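Local coordinates for protein SOSEKI 4 (Arabidopsis thaliana, PDB 6RSN) that forms head-to-tail filaments through its DIX-like domain, helping SOSEKI proteins interpret polarity cues and influence the orientation of plant cell division, at residues S59-K64 with F77-H82. The protein carries 1 engineered substitution. Residues are numbered along the deposited sequence; the frame is centred on the assembly and turned at random.
Sequences SKRTYK and FIFPVH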
loop_
_atom_site.group_PDB
_atom_site.type_symbol
_atom_site.label_atom_id
_atom_site.label_comp_id
_atom_site.label_asym_id
_atom_site.label_seq_id
_atom_site.Cartn_x
_atom_site.Cartn_y
_atom_site.Cartn_z
ATOM N N SER A 59 -3.841 -4.267 -1.676
ATOM C CA SER A 59 -3.563 -3.552 -2.911
ATOM C C SER A 59 -4.757 -3.719 -3.840
ATOM O O SER A 59 -5.461 -4.732 -3.829
ATOM C CB SER A 59 -2.266 -4.026 -3.562
ATOM O OG SER A 59 -2.417 -5.391 -3.962
ATOM N N LYS A 60 -5.016 -2.664 -4.609
ATOM C CA LYS A 60 -6.125 -2.731 -5.558
ATOM C C LYS A 60 -5.757 -3.664 -6.719
ATOM O O LYS A 60 -4.684 -3.612 -7.340
ATOM C CB LYS A 60 -6.363 -1.297 -6.039
ATOM C CG LYS A 60 -7.659 -1.072 -6.801
ATOM C CD LYS A 60 -7.651 0.358 -7.339
ATOM C CE LYS A 60 -8.989 0.724 -7.919
ATOM N NZ LYS A 60 -8.930 1.976 -8.721
ATOM N N ARG A 61 -6.711 -4.526 -7.088
ATOM C CA ARG A 61 -6.453 -5.508 -8.129
ATOM C C ARG A 61 -7.721 -5.713 -8.974
ATOM O O ARG A 61 -8.811 -5.656 -8.448
ATOM C CB ARG A 61 -6.061 -6.791 -7.383
ATOM C CG ARG A 61 -6.074 -8.033 -8.252
ATOM C CD ARG A 61 -4.627 -8.159 -8.724
ATOM N NE ARG A 61 -3.785 -8.414 -7.543
ATOM C CZ ARG A 61 -3.449 -9.640 -7.125
ATOM N NH1 ARG A 61 -3.864 -10.700 -7.797
ATOM N NH2 ARG A 61 -2.650 -9.797 -6.084
ATOM N N THR A 62 -7.619 -5.997 -10.284
ATOM C CA THR A 62 -8.830 -6.214 -11.095
ATOM C C THR A 62 -9.609 -7.444 -10.618
ATOM O O THR A 62 -9.010 -8.447 -10.198
ATOM C CB THR A 62 -8.554 -6.234 -12.608
ATOM O OG1 THR A 62 -7.921 -7.483 -12.857
ATOM C CG2 THR A 62 -7.665 -5.116 -13.066
ATOM N N TYR A 63 -10.949 -7.354 -10.687
ATOM C CA TYR A 63 -11.841 -8.419 -10.245
ATOM C C TYR A 63 -13.208 -8.217 -10.910
ATOM O O TYR A 63 -13.848 -7.189 -10.673
ATOM C CB TYR A 63 -11.941 -8.367 -8.707
ATOM C CG TYR A 63 -12.966 -9.291 -8.102
ATOM C CD1 TYR A 63 -12.782 -10.663 -8.075
ATOM C CD2 TYR A 63 -14.143 -8.776 -7.560
ATOM C CE1 TYR A 63 -13.734 -11.529 -7.550
ATOM C CE2 TYR A 63 -15.097 -9.622 -7.013
ATOM C CZ TYR A 63 -14.884 -10.990 -6.989
ATOM O OH TYR A 63 -15.824 -11.786 -6.417
ATOM N N LYS A 64 -13.693 -9.240 -11.639
ATOM C CA LYS A 64 -14.997 -9.194 -12.271
ATOM C C LYS A 64 -15.079 -7.904 -13.088
ATOM O O LYS A 64 -14.178 -7.636 -13.867
ATOM C CB LYS A 64 -16.118 -9.341 -11.241
ATOM C CG LYS A 64 -16.789 -10.704 -11.201
ATOM C CD LYS A 64 -16.009 -11.795 -10.548
ATOM C CE LYS A 64 -16.885 -12.449 -9.498
ATOM N NZ LYS A 64 -16.937 -13.918 -9.656
ATOM N N PHE A 77 4.482 -9.853 -2.584
ATOM C CA PHE A 77 4.727 -9.060 -3.778
ATOM C C PHE A 77 3.446 -8.306 -4.084
ATOM O O PHE A 77 2.325 -8.805 -3.858
ATOM C CB PHE A 77 4.991 -10.046 -4.931
ATOM C CG PHE A 77 5.369 -9.482 -6.281
ATOM C CD1 PHE A 77 6.695 -9.247 -6.606
ATOM C CD2 PHE A 77 4.399 -9.167 -7.226
ATOM C CE1 PHE A 77 7.078 -8.761 -7.855
ATOM C CE2 PHE A 77 4.790 -8.704 -8.482
ATOM C CZ PHE A 77 6.110 -8.479 -8.791
ATOM N N ILE A 78 3.621 -7.072 -4.568
ATOM C CA ILE A 78 2.481 -6.241 -4.883
ATOM C C ILE A 78 2.364 -6.090 -6.393
ATOM O O ILE A 78 3.302 -5.663 -7.049
ATOM C CB ILE A 78 2.614 -4.845 -4.241
ATOM C CG1 ILE A 78 2.673 -4.946 -2.707
ATOM C CG2 ILE A 78 1.424 -4.009 -4.675
ATOM C CD1 ILE A 78 2.873 -3.588 -1.995
ATOM N N PHE A 79 1.209 -6.470 -6.952
ATOM C CA PHE A 79 0.988 -6.236 -8.369
ATOM C C PHE A 79 0.409 -4.839 -8.626
ATOM O O PHE A 79 -0.474 -4.375 -7.894
ATOM C CB PHE A 79 0.047 -7.317 -8.886
ATOM C CG PHE A 79 0.593 -8.711 -8.739
ATOM C CD1 PHE A 79 1.511 -9.204 -9.655
ATOM C CD2 PHE A 79 0.260 -9.497 -7.665
ATOM C CE1 PHE A 79 1.981 -10.498 -9.516
ATOM C CE2 PHE A 79 0.735 -10.788 -7.510
ATOM C CZ PHE A 79 1.584 -11.314 -8.476
ATOM N N PRO A 80 0.814 -4.169 -9.732
ATOM C CA PRO A 80 0.255 -2.867 -10.112
ATOM C C PRO A 80 -1.143 -2.978 -10.720
ATOM O O PRO A 80 -1.558 -4.050 -11.173
ATOM C CB PRO A 80 1.213 -2.406 -11.220
ATOM C CG PRO A 80 1.619 -3.706 -11.875
ATOM C CD PRO A 80 1.803 -4.655 -10.704
ATOM N N VAL A 81 -1.847 -1.837 -10.737
ATOM C CA VAL A 81 -3.138 -1.708 -11.396
ATOM C C VAL A 81 -3.019 -0.611 -12.458
ATOM O O VAL A 81 -2.472 0.464 -12.186
ATOM C CB VAL A 81 -4.263 -1.443 -10.368
ATOM C CG1 VAL A 81 -4.377 0.022 -9.947
ATOM C CG2 VAL A 81 -5.606 -2.003 -10.809
ATOM N N HIS A 82 -3.520 -0.898 -13.669
ATOM C CA HIS A 82 -3.348 -0.035 -14.832
ATOM C C HIS A 82 -1.861 0.158 -15.122
ATOM O O HIS A 82 -1.091 -0.798 -15.117
ATOM C CB HIS A 82 -4.077 1.316 -14.684
ATOM C CG HIS A 82 -5.433 1.246 -14.060
ATOM N ND1 HIS A 82 -5.782 2.023 -12.965
ATOM C CD2 HIS A 82 -6.526 0.508 -14.361
ATOM C CE1 HIS A 82 -7.029 1.763 -12.620
ATOM N NE2 HIS A 82 -7.509 0.836 -13.462
HETATM O O HOH W 1 -1.105 -7.501 -5.013
HETATM O O HOH W 2 -2.138 -1.787 -6.899
HETATM O O HOH W 3 -2.689 -5.448 -6.713
#
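R61 and F79 meet where strand 55-63 faces the chain that runs on from I78. The arginine's CB leaves the strand with CG anti to the backbone N (chi1 166°), and bends at chi2 and chi3 then fold the chain back toward F79. NE donates a long bond, 3.3 Å, to water 3, which lies at the edge of the guanidinium, in its plane. CZ lies 3.8 Å from F79 CD2, and NH2 comes to 3.3 Å from that same carbon. The planes of guanidinium and phenyl ring stand 71° apart, with CD2 over one guanidinium face. NH2 also donates to water 1, which F79 N and S59 OG share. Water 3 in turn donates to K60 O and, at 2.7 Å, to F79 O, bridging two acceptors that could not bond each other. An arginine suits this place because it offers both a flat face and several N-H groups; an alanine here would probably leave waters 1 and 3 short of a partner and F79 CD2 without its guanidinium neighbour. Small S59 suits both neighbours, OG bonding water 1 while CB meets I78 CG2 at 3.9 Å. V81, branched but poorly ordered, sets CB 3.7 Å from K60 O. In this DIX-like domain, of ubiquitin-like fold, strand 55-63 runs between strands 66-71 and 86-92, with R61 forming a cation-pi contact to Y70, while I78 pairs with L34 of strand 34-35.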